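Local coordinates for protein fructosyl amine:oxygen oxidoreductase (Neosartorya fumigata, PDB 4WCT) that probably catalyses the FAD-dependent oxidative deglycation of fructosyl amines (Amadori products), with molecular oxygen as the electron acceptor, at residues A[92-97]-A[394-399]; A[146-151]-A[162-167]; A[262-267]-A[348-353]. All coordinates share one frame; numbering follows the deposited sequence. Where two conformers were deposited one is given.

Interaction 1: residues A[92-97]-A[394-399]; sequences STFTRA and PTIGGF
Phe94 and Phe399 carry most of this helix-to-helix contact. They meet as a T-shaped pair in which the CD1–CE1 edge of Phe94 comes down on one face of Phe399, with ring centroids 4.7 Å apart and planes inclined at 62°. The closest approach is Phe94 CE1 to Phe399 CG, 3.7 Å, and Phe94 CD1 lies over the face, offset toward its rim. The Phe399 ring gets there because its CG stands anti to the carbonyl carbon (chi1 -68°), on a bond already directed at the other helix. Ala97 CB touches the same ring at its edge, 4.1 Å from Phe399 CZ; the small methyl lets that edge come close to helix 86-102. Ile396, whose side chain lies about 7 Å from the FAD, adds the tip of its longer branch, CD1, beside Phe94.

Farther along, Thr395 turns its CG2 methyl to the backbone of Ala97, 3.4 Å from Ala97 O. Its hydroxyl is joined to Phe94 O through a water, 2.7 Å from Thr395 OG1 and 2.8 Å from Phe94 O, which donates to that carbonyl. A threonine suits this place, offering a methyl for packing and a hydroxyl for the bridge.

The axes of the two six-residue segments come within 9.4 Å, their N-to-C directions 123° apart. Phe368 makes a second edge-to-face pair with Phe94, and Val412 of helix 410-413 also touches Phe94. Helix 393-404 also packs on helix 35-46, probably part of a Rossmann-type glycine motif, where Ser39 OG bonds to Gly397 N and Ile396 meets Trp36.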
# COMPACT_ATOMS: atom_id res chain seq x y z
N SER A 92 -14.46 5.61 -1.16
CA SER A 92 -14.96 6.19 0.08
C SER A 92 -15.70 5.16 0.91
O SER A 92 -15.65 5.20 2.14
CB SER A 92 -15.91 7.35 -0.20
OG SER A 92 -15.19 8.49 -0.61
N THR A 93 -16.33 4.19 0.24
CA THR A 93 -16.93 3.05 0.96
C THR A 93 -15.87 2.21 1.68
O THR A 93 -16.01 1.91 2.89
CB THR A 93 -17.72 2.17 -0.00
OG1 THR A 93 -18.76 2.94 -0.61
CG2 THR A 93 -18.29 0.96 0.73
N PHE A 94 -14.77 1.93 0.99
CA PHE A 94 -13.64 1.23 1.62
C PHE A 94 -13.08 2.03 2.80
O PHE A 94 -12.92 1.49 3.89
CB PHE A 94 -12.53 0.95 0.61
CG PHE A 94 -12.83 -0.18 -0.32
CD1 PHE A 94 -12.84 -1.49 0.14
CD2 PHE A 94 -12.95 0.03 -1.67
CE1 PHE A 94 -13.02 -2.55 -0.72
CE2 PHE A 94 -13.23 -1.02 -2.53
CZ PHE A 94 -13.18 -2.32 -2.08
N THR A 95 -12.77 3.30 2.59
CA THR A 95 -12.13 4.10 3.67
C THR A 95 -13.06 4.45 4.83
O THR A 95 -12.62 4.59 5.95
CB THR A 95 -11.44 5.37 3.17
OG1 THR A 95 -12.33 6.24 2.47
CG2 THR A 95 -10.28 4.99 2.23
N ARG A 96 -14.35 4.55 4.56
CA ARG A 96 -15.32 4.75 5.62
C ARG A 96 -15.26 3.60 6.60
O ARG A 96 -15.22 3.80 7.83
CB ARG A 96 -16.73 4.87 5.04
CG ARG A 96 -17.76 5.36 6.03
CD ARG A 96 -19.16 5.40 5.44
NE ARG A 96 -19.21 6.27 4.28
CZ ARG A 96 -19.39 5.84 3.03
NH1 ARG A 96 -19.77 4.60 2.78
NH2 ARG A 96 -19.38 6.72 2.04
N ALA A 97 -15.34 2.40 6.06
CA ALA A 97 -15.27 1.19 6.87
C ALA A 97 -13.93 1.11 7.60
O ALA A 97 -13.85 0.72 8.78
CB ALA A 97 -15.46 -0.05 6.01
N PRO A 394 -7.65 -2.92 8.36
CA PRO A 394 -8.57 -3.50 9.36
C PRO A 394 -9.76 -4.21 8.71
O PRO A 394 -10.29 -5.16 9.29
CB PRO A 394 -9.06 -2.29 10.14
CG PRO A 394 -8.03 -1.23 9.92
CD PRO A 394 -7.56 -1.46 8.50
N THR A 395 -10.18 -3.76 7.53
CA THR A 395 -11.47 -4.12 6.95
C THR A 395 -11.34 -4.83 5.61
O THR A 395 -12.29 -5.43 5.15
CB THR A 395 -12.36 -2.86 6.77
OG1 THR A 395 -11.53 -1.75 6.31
CG2 THR A 395 -13.00 -2.51 8.07
N ILE A 396 -10.17 -4.76 4.99
CA ILE A 396 -10.05 -5.32 3.64
C ILE A 396 -10.30 -6.85 3.62
O ILE A 396 -10.97 -7.37 2.72
CB ILE A 396 -8.70 -4.96 2.99
CG1 ILE A 396 -8.78 -5.19 1.46
CG2 ILE A 396 -7.59 -5.74 3.65
CD1 ILE A 396 -9.54 -4.13 0.71
N GLY A 397 -9.91 -7.53 4.69
CA GLY A 397 -10.22 -8.94 4.83
C GLY A 397 -11.71 -9.22 4.89
O GLY A 397 -12.14 -10.30 4.49
N GLY A 398 -12.51 -8.29 5.42
CA GLY A 398 -13.96 -8.51 5.40
C GLY A 398 -14.55 -8.40 4.00
O GLY A 398 -15.48 -9.13 3.66
N PHE A 399 -14.12 -7.39 3.25
CA PHE A 399 -14.50 -7.29 1.85
C PHE A 399 -14.04 -8.51 1.06
O PHE A 399 -14.82 -9.07 0.25
CB PHE A 399 -13.95 -6.02 1.21
CG PHE A 399 -14.57 -4.79 1.73
CD1 PHE A 399 -15.85 -4.41 1.31
CD2 PHE A 399 -13.90 -3.99 2.65
CE1 PHE A 399 -16.44 -3.26 1.81
CE2 PHE A 399 -14.49 -2.84 3.14
CZ PHE A 399 -15.73 -2.44 2.68
O HOH W 1 -11.52 -0.95 3.73

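Interaction 2: residues A[146-151]-A[162-167]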
# COMPACT_ATOMS: atom_id res chain seq x y z
N GLU A 146 -1.72 29.11 3.35
CA GLU A 146 -1.34 30.04 2.28
C GLU A 146 0.11 30.45 2.38
O GLU A 146 0.75 30.76 1.38
CB GLU A 146 -2.18 31.31 2.36
CG GLU A 146 -3.66 31.09 2.21
CD GLU A 146 -4.12 31.15 0.76
OE1 GLU A 146 -3.28 31.29 -0.16
OE2 GLU A 146 -5.33 31.07 0.54
N THR A 147 0.63 30.52 3.60
CA THR A 147 1.96 31.06 3.84
C THR A 147 2.86 30.03 4.53
O THR A 147 2.37 29.07 5.11
CB THR A 147 1.89 32.32 4.74
OG1 THR A 147 1.44 31.94 6.03
CG2 THR A 147 0.94 33.38 4.13
N ALA A 148 4.15 30.31 4.58
CA ALA A 148 5.08 29.44 5.28
C ALA A 148 4.72 29.36 6.75
O ALA A 148 4.75 28.30 7.34
CB ALA A 148 6.49 29.95 5.14
N GLU A 149 4.37 30.49 7.33
CA GLU A 149 3.95 30.49 8.73
C GLU A 149 2.72 29.62 8.98
O GLU A 149 2.66 28.90 9.99
CB GLU A 149 3.71 31.94 9.22
CG GLU A 149 3.28 32.01 10.69
CD GLU A 149 3.65 33.34 11.32
OE1 GLU A 149 4.88 33.56 11.57
OE2 GLU A 149 2.72 34.18 11.49
N ASP A 150 1.75 29.67 8.08
CA ASP A 150 0.56 28.81 8.17
C ASP A 150 1.02 27.35 8.25
O ASP A 150 0.50 26.60 9.05
CB ASP A 150 -0.37 28.94 6.97
CG ASP A 150 -1.12 30.27 6.90
OD1 ASP A 150 -1.26 30.95 7.93
OD2 ASP A 150 -1.65 30.58 5.79
N PHE A 151 1.96 26.94 7.38
CA PHE A 151 2.45 25.56 7.42
C PHE A 151 3.15 25.26 8.76
O PHE A 151 2.87 24.25 9.40
CB PHE A 151 3.42 25.26 6.26
CG PHE A 151 2.72 24.92 4.98
CD1 PHE A 151 2.33 23.63 4.70
CD2 PHE A 151 2.42 25.93 4.06
CE1 PHE A 151 1.72 23.34 3.50
CE2 PHE A 151 1.81 25.65 2.87
CZ PHE A 151 1.47 24.35 2.57
N GLY A 162 11.13 25.39 7.68
CA GLY A 162 11.44 25.87 6.32
C GLY A 162 10.60 27.03 5.83
O GLY A 162 9.71 27.55 6.52
N ASP A 163 10.91 27.45 4.60
CA ASP A 163 10.27 28.56 3.98
C ASP A 163 9.16 28.16 3.01
O ASP A 163 8.47 29.03 2.51
CB ASP A 163 11.31 29.36 3.20
CG ASP A 163 12.23 30.13 4.08
OD1 ASP A 163 11.87 30.49 5.24
OD2 ASP A 163 13.33 30.41 3.59
N PHE A 164 8.98 26.86 2.76
CA PHE A 164 7.86 26.35 1.96
C PHE A 164 7.64 27.14 0.65
O PHE A 164 6.52 27.66 0.42
CB PHE A 164 6.57 26.34 2.79
CG PHE A 164 6.60 25.39 3.97
CD1 PHE A 164 7.26 25.72 5.15
CD2 PHE A 164 6.08 24.12 3.86
CE1 PHE A 164 7.34 24.80 6.21
CE2 PHE A 164 6.10 23.23 4.93
CZ PHE A 164 6.78 23.54 6.07
N PRO A 165 8.72 27.30 -0.14
CA PRO A 165 8.65 28.29 -1.23
C PRO A 165 7.66 27.89 -2.32
O PRO A 165 7.81 26.84 -2.95
CB PRO A 165 10.10 28.38 -1.75
CG PRO A 165 10.95 27.67 -0.73
CD PRO A 165 10.06 26.71 -0.01
N GLY A 166 6.62 28.70 -2.49
CA GLY A 166 5.55 28.42 -3.43
C GLY A 166 4.49 27.46 -2.98
O GLY A 166 3.52 27.23 -3.70
N TRP A 167 4.62 26.93 -1.76
CA TRP A 167 3.68 25.92 -1.29
C TRP A 167 2.34 26.57 -0.90
O TRP A 167 2.31 27.60 -0.19
CB TRP A 167 4.22 25.20 -0.06
CG TRP A 167 5.34 24.24 -0.27
CD1 TRP A 167 6.53 24.46 -0.94
CD2 TRP A 167 5.47 22.96 0.35
NE1 TRP A 167 7.35 23.38 -0.78
CE2 TRP A 167 6.75 22.46 0.03
CE3 TRP A 167 4.62 22.17 1.12
CZ2 TRP A 167 7.18 21.20 0.43
CZ3 TRP A 167 5.05 20.96 1.55
CH2 TRP A 167 6.33 20.47 1.19
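Phe151 is the bump of the short helix, and Phe164 and Trp167 of the following loop form part of the hollow that takes it; strands 117-121, 277-280 and 143-145 also touch its side chain. Its CB sits almost centrally over the Phe164 ring, a CH-pi contact 3.6 Å from CB to the ring centroid and only 9° off the normal. Beyond CB the two phenyl planes stay nearly parallel, at 12°, but are slid so far apart that they barely overlap; Phe164 CD2 lies under the rim of Phe151. Trp167 comes to the same face of Phe151, edge first, its six-membered ring at 86° and Trp167 CE3 3.9 Å from Phe151 CE1. The indole also has Phe164 CD2 over one of its faces, so the three rings form a compact aromatic cluster.

Ala148 is the smaller knob. Its methyl rests 3.4 Å from Asp163 O, where a short side chain lets the helix start come close to the loop. A type II beta turn from Phe164 to Trp167, with Gly166 taking the positive phi it requires, brings both aromatic residues to the same helix.

A capping box shapes the helix start: Asp150 N donates to Thr147 OG1 at 3.1 Å, and Thr147 N, from above the carboxylate plane, to Asp150 OD2 at 3.2 Å. The anti lone pair of OD2 takes Glu146 N. Trp167 NE1 bonds to Asp342 of helix 330-343, which probably helps fix the indole's rotation. Between residues 146-151 and 162-167, then, shape and dispersion do the joining, against strands 117-121 and 277-280; just beyond, Arg152 NH1 adds a hydrogen bond to Gly162 O.

Interaction 3: residues A[262-267]-A[348-353]; sequences IQMGPE and ADRPLS
The carbonyl oxygen of Gln263 is gripped by two donors. Arg350 NH2 reaches it directly at 3.0 Å, with an N-H...O angle of 154° and NH2 tilted 24° from the carbonyl plane, and a water held by Arg350 NE donates to it as well. Both the oxygen and this water lie at the edge of the guanidinium in its plane, so NH2 acts directly and NE through the water, both on one carbonyl. Bends at chi2 and chi3 curl the arginine chain back toward the strand end, and Glu268 forms a salt bridge with the same NH2, which probably fixes the charged end and balances its charge.

Nearer the backbone, the aliphatic root of Arg350 covers Ile262: Arg350 CB is 3.7 Å from Ile262 CG2, the two side chains crossing at about a right angle. A beta-branched isoleucine suits a buried strand position here, since both its branches reach Arg350 CB and its CG1 also touches Leu352 CD2, while Leu340 of helix 330-343 and Ile298 pack on it too.

The contact lies where strand 253-263 ends and strand 352-362 begins, antiparallel neighbours in the large mixed sheet of this FAD-dependent oxidoreductase. At this margin the chains splay, and a second water fills in for direct pairing: it accepts from Gln263 N at 2.9 Å and donates to Pro351 O at 2.6 Å.

Ser353 stands alongside Gln263, CB to CB at 4.1 Å, while its hydroxyl bonds to Glu295 of strand 295-310, the other neighbour of strand 253-263. Gln263 folds its amide back so that NE2 donates to Met264 O, 3.0 Å away, and it also bonds to Lys293 O.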
# COMPACT_ATOMS: atom_id res chain seq x y z
N ILE A 262 15.72 8.93 8.90
CA ILE A 262 16.72 9.70 9.64
C ILE A 262 16.55 9.38 11.12
O ILE A 262 15.40 9.37 11.62
CB ILE A 262 16.51 11.23 9.45
CG1 ILE A 262 16.77 11.63 8.00
CG2 ILE A 262 17.43 12.01 10.38
CD1 ILE A 262 16.49 13.08 7.69
N GLN A 263 17.64 9.16 11.83
CA GLN A 263 17.59 8.87 13.24
C GLN A 263 17.59 10.16 14.06
O GLN A 263 18.51 10.96 13.93
CB GLN A 263 18.86 8.06 13.60
CG GLN A 263 19.05 7.88 15.09
CD GLN A 263 18.03 6.94 15.64
OE1 GLN A 263 18.12 5.71 15.45
NE2 GLN A 263 17.11 7.47 16.46
N MET A 264 16.51 10.39 14.81
CA MET A 264 16.39 11.60 15.61
C MET A 264 17.07 11.40 16.94
O MET A 264 17.14 10.29 17.46
CB MET A 264 14.91 11.96 15.81
CG MET A 264 14.12 12.12 14.50
SD MET A 264 14.80 13.34 13.37
CE MET A 264 14.25 14.82 14.18
N GLY A 265 17.59 12.48 17.49
CA GLY A 265 18.24 12.42 18.81
C GLY A 265 17.24 12.45 19.95
O GLY A 265 16.05 12.72 19.78
N PRO A 266 17.70 12.09 21.16
CA PRO A 266 16.77 11.80 22.24
C PRO A 266 16.08 13.00 22.88
O PRO A 266 14.96 12.84 23.40
CB PRO A 266 17.67 11.09 23.26
CG PRO A 266 19.04 11.59 22.97
CD PRO A 266 19.10 11.77 21.49
N GLU A 267 16.64 14.20 22.71
CA GLU A 267 15.96 15.42 23.16
C GLU A 267 15.14 16.02 22.02
O GLU A 267 13.97 16.35 22.21
CB GLU A 267 16.94 16.49 23.68
CG GLU A 267 17.69 16.10 24.95
CD GLU A 267 16.79 16.00 26.19
OE1 GLU A 267 15.55 16.13 26.09
OE2 GLU A 267 17.35 15.88 27.29
N ALA A 348 18.02 18.47 6.64
CA ALA A 348 18.19 18.09 5.25
C ALA A 348 19.52 17.43 4.92
O ALA A 348 19.63 16.81 3.85
CB ALA A 348 17.98 19.28 4.34
N ASP A 349 20.54 17.65 5.75
CA ASP A 349 21.84 17.03 5.52
C ASP A 349 22.14 15.88 6.47
O ASP A 349 23.29 15.41 6.56
CB ASP A 349 22.95 18.08 5.59
CG ASP A 349 22.92 19.05 4.41
OD1 ASP A 349 22.70 18.60 3.26
OD2 ASP A 349 23.06 20.27 4.65
N ARG A 350 21.14 15.40 7.20
CA ARG A 350 21.39 14.33 8.18
C ARG A 350 21.61 13.02 7.43
O ARG A 350 20.97 12.74 6.40
CB ARG A 350 20.21 14.17 9.11
CG ARG A 350 20.00 15.37 10.01
CD ARG A 350 20.83 15.28 11.27
NE ARG A 350 20.18 14.43 12.25
CZ ARG A 350 19.34 14.86 13.19
NH1 ARG A 350 19.23 16.16 13.47
NH2 ARG A 350 18.77 13.97 13.97
N PRO A 351 22.51 12.19 7.95
CA PRO A 351 22.71 10.89 7.33
C PRO A 351 21.50 10.00 7.42
O PRO A 351 20.72 10.08 8.37
CB PRO A 351 23.87 10.29 8.13
CG PRO A 351 23.83 10.97 9.43
CD PRO A 351 23.25 12.34 9.21
N LEU A 352 21.31 9.18 6.40
CA LEU A 352 20.22 8.22 6.40
C LEU A 352 20.62 7.05 7.27
O LEU A 352 21.74 6.55 7.19
CB LEU A 352 19.91 7.73 4.99
CG LEU A 352 19.53 8.79 3.97
CD1 LEU A 352 19.16 8.07 2.67
CD2 LEU A 352 18.40 9.70 4.48
N SER A 353 19.66 6.56 8.06
CA SER A 353 19.88 5.41 8.90
C SER A 353 19.37 4.11 8.30
O SER A 353 19.70 3.00 8.79
CB SER A 353 19.29 5.65 10.27
OG SER A 353 17.89 5.77 10.21
O HOH W 2 20.30 9.39 10.83
O HOH W 3 20.93 11.67 12.31

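Interaction 1 is the most buried of the three and packs two helices near the cofactor; interactions 2 and 3 are only partly buried, farther from the chain's centre. Interaction 3 lies on the opposite side of that centre from interaction 1. Along the chain, interactions 2 and 3 follow one another inside the long loop that interaction 1 closes. They share a neighbour, helix 330-343, which touches both, and their nearest atoms are about 9 Å apart. Aromatic packing dominates interactions 1 and 2, the former adding one bridging water; interaction 3, at a fraying sheet margin, relies instead on two waters and an arginine that binds backbone atoms and covers Ile262 with its aliphatic part.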